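Local coordinates for protein glucosamine-6-phosphate deaminase (Bacillus subtilis, PDB 2BKX) that belongs to the glucosamine-6-phosphate isomerase/6-phosphogluconolactonase family, folds as a Rossmann-like alpha/beta domain and binds fructose -6-phosphate in a pocket, at residues R18-T23 with I128-I133; R114-L119 with S150-V155; R207-G212 with F218-L223. All blocks are in the same frame, centred on the assembly; numbering follows the deposited sequence. Where two conformers were deposited one is given.

Contact 1: R18-T23 with I128-I133; sequences RITADT and IQLLGI. With F6R (fructose -6-phosphate), chain C.
I128 meets T23 and I19, its CD1 reaching both. That methyl lies 3.6 Å from T23 OG1 and 3.7 Å from I19 CG2, so it is shared by two residues a helical turn apart. CG1 of I128 is anti to the backbone N (chi1 -167°), which carries CD1 toward I19, while the other branch, CG2, turns to the methyl of T23 at 3.9 Å from T23 CG2. Both branches are thus engaged, and I128 gives up more surface here than any other residue of the two segments. T23 presents its hydroxyl and its methyl side by side to I128.

The setting is the layered alpha/beta architecture of a Rossmann-like fold: helix 9-26 lies on a sheet in which strand 128-131 runs parallel to strands 31-34 and 193-197. Locally the helix and strand axes run nearly antiparallel, at 158°, and approach to 9.9 Å. The neighbouring strand extends the same apolar layer, L32 touching both T23 and I128.

T20 buries about as much surface as T23, and its partner is L130. In the L130 conformer given here, one of two, T20 OG1 lies 3.8 Å from L130 CD2 and the two side chains cross at about a right angle; the exact fit is therefore less certain than that of I128. The T20 hydroxyl bonds to A16 O within the helix, so L130 packs on an oxygen already supplied with a partner. Farther along the same segment, G132 brings its CA to 3.2 Å from O4 of fructose -6-phosphate.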
loop_
_atom_site.group_PDB
_atom_site.type_symbol
_atom_site.label_atom_id
_atom_site.label_comp_id
_atom_site.label_asym_id
_atom_site.label_seq_id
_atom_site.Cartn_x
_atom_site.Cartn_y
_atom_site.Cartn_z
ATOM N N ARG A 18 8.430 -4.851 -12.164
ATOM C CA ARG A 18 9.009 -4.153 -13.317
ATOM C C ARG A 18 8.615 -2.673 -13.346
ATOM O O ARG A 18 9.463 -1.779 -13.584
ATOM C CB ARG A 18 8.615 -4.880 -14.605
ATOM C CG ARG A 18 9.106 -4.216 -15.892
ATOM C CD ARG A 18 10.609 -4.109 -15.955
ATOM N NE ARG A 18 11.201 -5.437 -15.940
ATOM C CZ ARG A 18 12.466 -5.702 -15.688
ATOM N NH1 ARG A 18 13.303 -4.730 -15.375
ATOM N NH2 ARG A 18 12.878 -6.962 -15.712
ATOM N N ILE A 19 7.338 -2.381 -13.093
ATOM C CA ILE A 19 6.859 -0.996 -13.066
ATOM C C ILE A 19 7.551 -0.206 -11.954
ATOM O O ILE A 19 7.986 0.951 -12.155
ATOM C CB ILE A 19 5.348 -0.916 -12.893
ATOM C CG1 ILE A 19 4.628 -1.450 -14.152
ATOM C CG2 ILE A 19 4.899 0.495 -12.542
ATOM C CD1 ILE A 19 3.153 -1.759 -13.980
ATOM N N THR A 20 7.720 -0.843 -10.791
ATOM C CA THR A 20 8.394 -0.186 -9.682
ATOM C C THR A 20 9.879 0.050 -10.040
ATOM O O THR A 20 10.440 1.099 -9.773
ATOM C CB THR A 20 8.246 -1.018 -8.394
ATOM O OG1 THR A 20 6.857 -1.260 -8.169
ATOM C CG2 THR A 20 8.793 -0.296 -7.192
ATOM N N ALA A 21 10.524 -0.978 -10.596
ATOM C CA ALA A 21 11.905 -0.839 -11.051
ATOM C C ALA A 21 12.065 0.284 -12.067
ATOM O O ALA A 21 13.030 1.042 -12.036
ATOM C CB ALA A 21 12.399 -2.115 -11.637
ATOM N N ASP A 22 11.117 0.402 -12.972
ATOM C CA ASP A 22 11.123 1.494 -13.959
ATOM C C ASP A 22 11.160 2.848 -13.256
ATOM O O ASP A 22 11.879 3.765 -13.653
ATOM C CB ASP A 22 9.874 1.433 -14.863
ATOM C CG ASP A 22 9.932 0.363 -15.917
ATOM O OD1 ASP A 22 11.027 -0.157 -16.243
ATOM O OD2 ASP A 22 8.863 0.053 -16.492
ATOM N N THR A 23 10.376 2.971 -12.183
ATOM C CA THR A 23 10.300 4.263 -11.461
ATOM C C THR A 23 11.653 4.573 -10.812
ATOM O O THR A 23 12.165 5.695 -10.869
ATOM C CB THR A 23 9.227 4.155 -10.365
ATOM O OG1 THR A 23 7.963 3.793 -10.978
ATOM C CG2 THR A 23 9.088 5.451 -9.590
ATOM N N ILE A 128 5.632 7.038 -7.267
ATOM C CA ILE A 128 4.669 5.973 -7.495
ATOM C C ILE A 128 4.116 5.568 -6.141
ATOM O O ILE A 128 4.845 5.629 -5.159
ATOM C CB ILE A 128 5.274 4.752 -8.218
ATOM C CG1 ILE A 128 4.180 3.796 -8.724
ATOM C CG2 ILE A 128 6.308 4.049 -7.325
ATOM C CD1 ILE A 128 4.754 2.720 -9.641
ATOM N N GLN A 129 2.847 5.158 -6.105
ATOM C CA GLN A 129 2.242 4.683 -4.856
ATOM C C GLN A 129 1.647 3.313 -5.146
ATOM O O GLN A 129 0.701 3.195 -5.932
ATOM C CB GLN A 129 1.167 5.640 -4.356
ATOM C CG GLN A 129 0.439 5.147 -3.118
ATOM C CD GLN A 129 1.325 5.073 -1.904
ATOM O OE1 GLN A 129 1.750 6.116 -1.401
ATOM N NE2 GLN A 129 1.569 3.865 -1.380
ATOM N N LEU A 130 2.222 2.275 -4.515
ATOM C CA LEU A 130 1.655 0.944 -4.518
ATOM C C LEU A 130 0.479 0.866 -3.525
ATOM O O LEU A 130 0.545 1.396 -2.418
ATOM C CB LEU A 130 2.717 -0.087 -4.136
ATOM C CG LEU A 130 3.993 -0.365 -4.918
ATOM C CD1 LEU A 130 4.734 -1.601 -4.353
ATOM C CD2 LEU A 130 3.678 -0.529 -6.318
ATOM N N LEU A 131 -0.596 0.212 -3.950
ATOM C CA LEU A 131 -1.770 0.019 -3.128
ATOM C C LEU A 131 -2.231 -1.420 -3.238
ATOM O O LEU A 131 -2.021 -2.088 -4.250
ATOM C CB LEU A 131 -2.956 0.868 -3.633
ATOM C CG LEU A 131 -2.821 2.335 -3.609
ATOM C CD1 LEU A 131 -4.061 3.004 -4.224
ATOM C CD2 LEU A 131 -2.585 2.866 -2.194
ATOM N N GLY A 132 -2.867 -1.875 -2.182
ATOM C CA GLY A 132 -3.788 -3.018 -2.284
ATOM C C GLY A 132 -5.214 -2.525 -2.083
ATOM O O GLY A 132 -5.453 -1.308 -2.023
ATOM N N ILE A 133 -6.165 -3.442 -2.004
ATOM C CA ILE A 133 -7.572 -3.093 -1.808
ATOM C C ILE A 133 -8.159 -3.988 -0.744
ATOM O O ILE A 133 -7.929 -5.190 -0.740
ATOM C CB ILE A 133 -8.385 -3.175 -3.129
ATOM C CG1 ILE A 133 -9.709 -2.456 -3.014
ATOM C CG2 ILE A 133 -8.559 -4.598 -3.620
ATOM C CD1 ILE A 133 -10.421 -2.204 -4.341
HETATM C C1 F6R C . -1.487 -2.032 2.769
HETATM C C2 F6R C . -2.845 -1.427 3.065
HETATM C C3 F6R C . -4.185 -2.171 2.999
HETATM C C4 F6R C . -4.116 -3.508 2.235
HETATM C C5 F6R C . -5.452 -4.228 2.144
HETATM C C6 F6R C . -5.321 -5.567 1.428
HETATM O O1 F6R C . -0.412 -1.231 3.296
HETATM O O2 F6R C . -2.861 -0.244 3.327
HETATM O O3 F6R C . -5.111 -1.365 2.291
HETATM O O4 F6R C . -3.636 -3.244 0.921
HETATM O O5 F6R C . -6.046 -4.407 3.425
HETATM O O6 F6R C . -4.512 -6.437 2.233
HETATM P P F6R C . -4.009 -7.820 1.617
HETATM O O1P F6R C . -3.003 -7.476 0.553
HETATM O O2P F6R C . -5.226 -8.474 1.018
HETATM O O3P F6R C . -3.397 -8.593 2.740
#

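Contact 2: R114-L119 with S150-V155; sequences RRYEQL and SRTHVV
The junction of helix 109-122 with the loop leading into strand 153-156 centres on one carboxylate, that of E117, which takes hydrogen bonds from R151 and T152. OE1 of E117 receives two of them from the same residue: T152 OG1 at 2.8 Å and T152 N at 2.9 Å. Both donors come on the anti side of the oxygen, each 31° out of the carboxylate plane but from opposite faces, so that OE1 sits between the hydroxyl and the amide. T152 can offer both because its OG1 is anti to the carbonyl carbon and beside its own N. T186 OG1, from helix 184-188, is a further hydrogen-bond partner of OE1.

The second oxygen makes the salt bridge. R151 NH2 reaches E117 OE2 at 2.9 Å, approaching from above the carboxylate plane; the N-H points only moderately well, at 150°. Carboxylate and guanidinium planes stand 80° apart, which excludes a flat two-pronged pairing. A bend at chi2 folds R151 back over the acid, its CD lying 3.4 Å from E117 CD. The positive charge probably helps keep E117 ionised.

Next to these polar bonds, Y116 CD2 lies 4.0 Å from T152 OG1, which sits at the ring edge near its plane. The tyrosine hydroxyl bonds elsewhere, to N65 O. H153 ND1 donates to R151 O at 2.7 Å, so both ends of the R151-T152 peptide are hydrogen-bonded, N-H to E117 and C=O to H153. A helix carboxylate bonded to both the main chain and the side chain of a loop residue thus ties helix 109-122 to the loop before strand 153-156 in this alpha/beta, Rossmann-like fold.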
loop_
_atom_site.group_PDB
_atom_site.type_symbol
_atom_site.label_atom_id
_atom_site.label_comp_id
_atom_site.label_asym_id
_atom_site.label_seq_id
_atom_site.Cartn_x
_atom_site.Cartn_y
_atom_site.Cartn_z
ATOM N N ARG A 114 0.141 14.307 11.721
ATOM C CA ARG A 114 0.432 15.617 11.152
ATOM C C ARG A 114 1.867 15.698 10.686
ATOM O O ARG A 114 2.112 16.165 9.575
ATOM C CB ARG A 114 0.120 16.752 12.131
ATOM C CG ARG A 114 -1.345 16.984 12.315
ATOM C CD ARG A 114 -1.669 18.245 13.133
ATOM N NE ARG A 114 -0.864 18.398 14.341
ATOM C CZ ARG A 114 -1.257 18.101 15.581
ATOM N NH1 ARG A 114 -0.416 18.273 16.588
ATOM N NH2 ARG A 114 -2.466 17.618 15.828
ATOM N N ARG A 115 2.808 15.220 11.501
ATOM C CA ARG A 115 4.230 15.246 11.092
ATOM C C ARG A 115 4.474 14.354 9.894
ATOM O O ARG A 115 5.269 14.688 9.025
ATOM C CB ARG A 115 5.145 14.785 12.217
ATOM C CG ARG A 115 5.216 15.732 13.431
ATOM C CD ARG A 115 6.313 15.308 14.441
ATOM N NE ARG A 115 6.087 13.968 15.014
ATOM C CZ ARG A 115 5.479 13.701 16.183
ATOM N NH1 ARG A 115 5.038 14.689 16.968
ATOM N NH2 ARG A 115 5.303 12.433 16.584
ATOM N N TYR A 116 3.763 13.238 9.814
ATOM C CA TYR A 116 3.975 12.309 8.705
ATOM C C TYR A 116 3.505 12.937 7.414
ATOM O O TYR A 116 4.172 12.831 6.381
ATOM C CB TYR A 116 3.252 10.989 8.961
ATOM C CG TYR A 116 3.712 9.847 8.035
ATOM C CD1 TYR A 116 4.918 9.234 8.223
ATOM C CD2 TYR A 116 2.922 9.408 6.971
ATOM C CE1 TYR A 116 5.310 8.175 7.435
ATOM C CE2 TYR A 116 3.304 8.377 6.140
ATOM C CZ TYR A 116 4.516 7.752 6.385
ATOM O OH TYR A 116 4.981 6.691 5.623
ATOM N N GLU A 117 2.333 13.575 7.456
ATOM C CA GLU A 117 1.815 14.233 6.263
ATOM C C GLU A 117 2.781 15.326 5.814
ATOM O O GLU A 117 3.041 15.508 4.631
ATOM C CB GLU A 117 0.432 14.807 6.520
ATOM C CG GLU A 117 -0.248 15.414 5.293
ATOM C CD GLU A 117 -0.738 14.401 4.283
ATOM O OE1 GLU A 117 -1.224 13.306 4.672
ATOM O OE2 GLU A 117 -0.694 14.695 3.071
ATOM N N GLN A 118 3.291 16.090 6.782
ATOM C CA GLN A 118 4.259 17.143 6.483
ATOM C C GLN A 118 5.533 16.584 5.842
ATOM O O GLN A 118 6.078 17.172 4.920
ATOM C CB GLN A 118 4.530 17.981 7.744
ATOM C CG GLN A 118 3.390 18.918 8.066
ATOM C CD GLN A 118 3.296 19.364 9.491
ATOM O OE1 GLN A 118 2.319 20.060 9.879
ATOM N NE2 GLN A 118 4.272 19.014 10.292
ATOM N N LEU A 119 5.957 15.409 6.314
ATOM C CA LEU A 119 7.122 14.763 5.733
ATOM C C LEU A 119 6.863 14.370 4.315
ATOM O O LEU A 119 7.677 14.612 3.453
ATOM C CB LEU A 119 7.487 13.568 6.579
ATOM C CG LEU A 119 8.596 12.657 6.060
ATOM C CD1 LEU A 119 9.903 13.406 5.868
ATOM C CD2 LEU A 119 8.722 11.535 7.060
ATOM N N SER A 150 -9.300 13.459 2.805
ATOM C CA SER A 150 -8.590 13.057 4.002
ATOM C C SER A 150 -7.082 13.055 3.821
ATOM O O SER A 150 -6.567 12.764 2.734
ATOM C CB SER A 150 -9.058 11.671 4.429
ATOM O OG SER A 150 -8.902 10.693 3.437
ATOM N N ARG A 151 -6.400 13.372 4.921
ATOM C CA ARG A 151 -4.944 13.373 5.021
ATOM C C ARG A 151 -4.533 12.294 6.032
ATOM O O ARG A 151 -5.392 11.539 6.489
ATOM C CB ARG A 151 -4.470 14.767 5.424
ATOM C CG ARG A 151 -4.735 15.805 4.344
ATOM C CD ARG A 151 -3.722 15.747 3.241
ATOM N NE ARG A 151 -3.966 16.789 2.235
ATOM C CZ ARG A 151 -3.165 17.024 1.242
ATOM N NH1 ARG A 151 -3.473 17.982 0.355
ATOM N NH2 ARG A 151 -2.090 16.278 1.083
ATOM N N THR A 152 -3.242 12.180 6.347
ATOM C CA THR A 152 -2.814 11.106 7.223
ATOM C C THR A 152 -3.560 11.265 8.551
ATOM O O THR A 152 -3.657 12.385 9.096
ATOM C CB THR A 152 -1.285 11.141 7.415
ATOM O OG1 THR A 152 -0.601 11.012 6.148
ATOM C CG2 THR A 152 -0.828 10.043 8.302
ATOM N N HIS A 153 -4.102 10.169 9.086
ATOM C CA HIS A 153 -4.960 10.238 10.259
ATOM C C HIS A 153 -5.057 8.913 10.981
ATOM O O HIS A 153 -4.719 7.874 10.413
ATOM C CB HIS A 153 -6.351 10.785 9.904
ATOM C CG HIS A 153 -7.184 9.905 9.019
ATOM N ND1 HIS A 153 -6.889 9.671 7.701
ATOM C CD2 HIS A 153 -8.357 9.278 9.257
ATOM C CE1 HIS A 153 -7.811 8.871 7.181
ATOM N NE2 HIS A 153 -8.708 8.607 8.110
ATOM N N VAL A 154 -5.535 9.001 12.228
ATOM C CA VAL A 154 -5.855 7.869 13.074
ATOM C C VAL A 154 -7.238 7.368 12.746
ATOM O O VAL A 154 -8.175 8.140 12.660
ATOM C CB VAL A 154 -5.779 8.239 14.559
ATOM C CG1 VAL A 154 -6.057 7.028 15.458
ATOM C CG2 VAL A 154 -4.402 8.780 14.873
ATOM N N VAL A 155 -7.353 6.062 12.525
ATOM C CA VAL A 155 -8.594 5.395 12.165
ATOM C C VAL A 155 -8.912 4.233 13.067
ATOM O O VAL A 155 -8.013 3.573 13.595
ATOM C CB VAL A 155 -8.559 4.901 10.705
ATOM C CG1 VAL A 155 -8.373 6.105 9.794
ATOM C CG2 VAL A 155 -7.445 3.848 10.484
#

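Contact 3: R207-G212 with F218-L223; sequences RKLLEG and FPASAL
K208 lays the aliphatic part of its side chain over one face of the F218 ring. Its CB stands 3.8 Å from the ring centroid and only 16° off the ring normal, the geometry of a CH-pi contact, displaced somewhat toward the rim. Farther out K208 CD also touches, 3.8 Å from F218 CD1. The lysine chain is extended beyond CG and crosses the ring obliquely, so the methylenes pack on the aromatic surface while the amino end leads away from the segment 218-223. Behind this ring the backbone of F218 is itself engaged, since F218 O accepts both S221 N and S221 OG, the latter at 2.8 Å. F218 O thus takes two bonds from S221, and S221 OG is also bonded to S215 N, in the connection between the segments.

L209 follows and touches F218 and then A220. Its backbone N comes 3.7 Å from F218 CE2, and L209 CB lies 4.0 Å from the same ring carbon. With CG anti to the backbone N (chi1 -179°), the leucine swings its end toward the second segment, where CD1 meets A220 O at 3.6 Å and A220 CB at 4.1 Å. Two elements of the Rossmann-like domain are joined in this way: the last turns of helix 203-211 and the 3-10 turns that precede strand 229-234. L195, on a central strand of the sheet, touches L209 as well, and H224 NE2 bonds to L209 O.

Past L209, G212 is the first residue to leave helical phi/psi, with a positive phi of 84° and a weak backbone bond from its N to L209 O.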
loop_
_atom_site.group_PDB
_atom_site.type_symbol
_atom_site.label_atom_id
_atom_site.label_comp_id
_atom_site.label_asym_id
_atom_site.label_seq_id
_atom_site.Cartn_x
_atom_site.Cartn_y
_atom_site.Cartn_z
ATOM N N ARG A 207 -15.329 -5.975 -8.859
ATOM C CA ARG A 207 -16.581 -5.653 -9.548
ATOM C C ARG A 207 -17.036 -4.227 -9.273
ATOM O O ARG A 207 -17.382 -3.483 -10.187
ATOM C CB ARG A 207 -17.679 -6.652 -9.165
ATOM C CG ARG A 207 -18.964 -6.461 -9.941
ATOM C CD ARG A 207 -20.047 -7.410 -9.437
ATOM N NE ARG A 207 -21.328 -7.219 -10.104
ATOM C CZ ARG A 207 -21.649 -7.792 -11.252
ATOM N NH1 ARG A 207 -22.840 -7.545 -11.811
ATOM N NH2 ARG A 207 -20.787 -8.604 -11.859
ATOM N N LYS A 208 -17.035 -3.844 -8.001
ATOM C CA LYS A 208 -17.452 -2.487 -7.643
ATOM C C LYS A 208 -16.508 -1.436 -8.237
ATOM O O LYS A 208 -16.936 -0.387 -8.709
ATOM C CB LYS A 208 -17.571 -2.303 -6.120
ATOM C CG LYS A 208 -18.744 -3.034 -5.491
ATOM C CD LYS A 208 -18.946 -2.643 -4.015
ATOM C CE LYS A 208 -20.086 -3.399 -3.365
ATOM N NZ LYS A 208 -20.359 -2.938 -1.974
ATOM N N LEU A 209 -15.208 -1.689 -8.216
ATOM C CA LEU A 209 -14.246 -0.745 -8.766
ATOM C C LEU A 209 -14.513 -0.523 -10.254
ATOM O O LEU A 209 -14.612 0.624 -10.757
ATOM C CB LEU A 209 -12.806 -1.242 -8.535
ATOM C CG LEU A 209 -11.734 -0.316 -9.063
ATOM C CD1 LEU A 209 -11.763 1.013 -8.269
ATOM C CD2 LEU A 209 -10.405 -1.010 -8.974
ATOM N N LEU A 210 -14.685 -1.627 -10.971
ATOM C CA LEU A 210 -14.856 -1.575 -12.415
ATOM C C LEU A 210 -16.225 -1.028 -12.843
ATOM O O LEU A 210 -16.343 -0.492 -13.944
ATOM C CB LEU A 210 -14.589 -2.934 -13.041
ATOM C CG LEU A 210 -13.177 -3.448 -12.930
ATOM C CD1 LEU A 210 -13.067 -4.815 -13.580
ATOM C CD2 LEU A 210 -12.141 -2.465 -13.477
ATOM N N GLU A 211 -17.245 -1.149 -12.001
ATOM C CA GLU A 211 -18.587 -0.579 -12.295
ATOM C C GLU A 211 -18.538 0.949 -12.276
ATOM O O GLU A 211 -19.335 1.596 -12.916
ATOM C CB GLU A 211 -19.637 -1.110 -11.311
ATOM C CG GLU A 211 -20.059 -2.550 -11.667
ATOM C CD GLU A 211 -21.119 -3.185 -10.760
ATOM O OE1 GLU A 211 -21.150 -2.908 -9.539
ATOM O OE2 GLU A 211 -21.896 -4.028 -11.292
ATOM N N GLY A 212 -17.574 1.551 -11.581
ATOM C CA GLY A 212 -17.279 2.980 -11.796
ATOM C C GLY A 212 -18.125 3.984 -11.049
ATOM O O GLY A 212 -18.040 5.184 -11.319
ATOM N N PHE A 218 -17.151 3.447 -1.139
ATOM C CA PHE A 218 -16.170 2.519 -1.720
ATOM C C PHE A 218 -14.863 3.284 -1.987
ATOM O O PHE A 218 -14.684 3.904 -3.053
ATOM C CB PHE A 218 -16.719 1.914 -3.001
ATOM C CG PHE A 218 -15.956 0.738 -3.477
ATOM C CD1 PHE A 218 -16.063 -0.470 -2.841
ATOM C CD2 PHE A 218 -15.101 0.861 -4.573
ATOM C CE1 PHE A 218 -15.339 -1.549 -3.274
ATOM C CE2 PHE A 218 -14.339 -0.191 -4.993
ATOM C CZ PHE A 218 -14.435 -1.388 -4.347
ATOM N N PRO A 219 -13.968 3.346 -0.979
ATOM C CA PRO A 219 -12.819 4.250 -1.028
ATOM C C PRO A 219 -11.985 4.183 -2.300
ATOM O O PRO A 219 -11.547 5.203 -2.815
ATOM C CB PRO A 219 -12.024 3.871 0.239
ATOM C CG PRO A 219 -13.074 3.383 1.191
ATOM C CD PRO A 219 -14.103 2.715 0.359
ATOM N N ALA A 220 -11.774 2.977 -2.816
ATOM C CA ALA A 220 -10.928 2.815 -3.997
ATOM C C ALA A 220 -11.514 3.547 -5.231
ATOM O O ALA A 220 -10.815 3.782 -6.199
ATOM C CB ALA A 220 -10.738 1.355 -4.326
ATOM N N SER A 221 -12.800 3.866 -5.195
ATOM C CA SER A 221 -13.419 4.592 -6.291
ATOM C C SER A 221 -12.849 5.980 -6.474
ATOM O O SER A 221 -12.975 6.553 -7.558
ATOM C CB SER A 221 -14.943 4.662 -6.115
ATOM O OG SER A 221 -15.351 5.580 -5.142
ATOM N N ALA A 222 -12.185 6.526 -5.449
ATOM C CA ALA A 222 -11.461 7.773 -5.594
ATOM C C ALA A 222 -10.432 7.701 -6.720
ATOM O O ALA A 222 -10.043 8.703 -7.323
ATOM C CB ALA A 222 -10.771 8.140 -4.300
ATOM N N LEU A 223 -9.931 6.511 -6.999
ATOM C CA LEU A 223 -8.911 6.350 -8.026
ATOM C C LEU A 223 -9.421 6.664 -9.431
ATOM O O LEU A 223 -8.625 6.900 -10.339
ATOM C CB LEU A 223 -8.382 4.919 -7.988
ATOM C CG LEU A 223 -7.672 4.547 -6.675
ATOM C CD1 LEU A 223 -7.233 3.108 -6.702
ATOM C CD2 LEU A 223 -6.495 5.473 -6.338
#

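Contacts 1 and 3 touch directly although their centres are 19 Å apart: I133 CD1 packs 3.6 Å from A220 CB, and L131 CD1 lies 4.0 Å from L223 CD1. The 131-133 part of the segment therefore packs against contact 3, and its G132 and I133 line the fructose -6-phosphate pocket. A220 of contact 3 has its side chain about 9 Å from the ligand, and Y116 of contact 2 about 10 Å. Contact 2 stands apart, its nearest atoms about 8 Å from those of either other contact. Contacts 1 and 2 alternate along the chain and reach the same sheet, whereas contact 3 follows both.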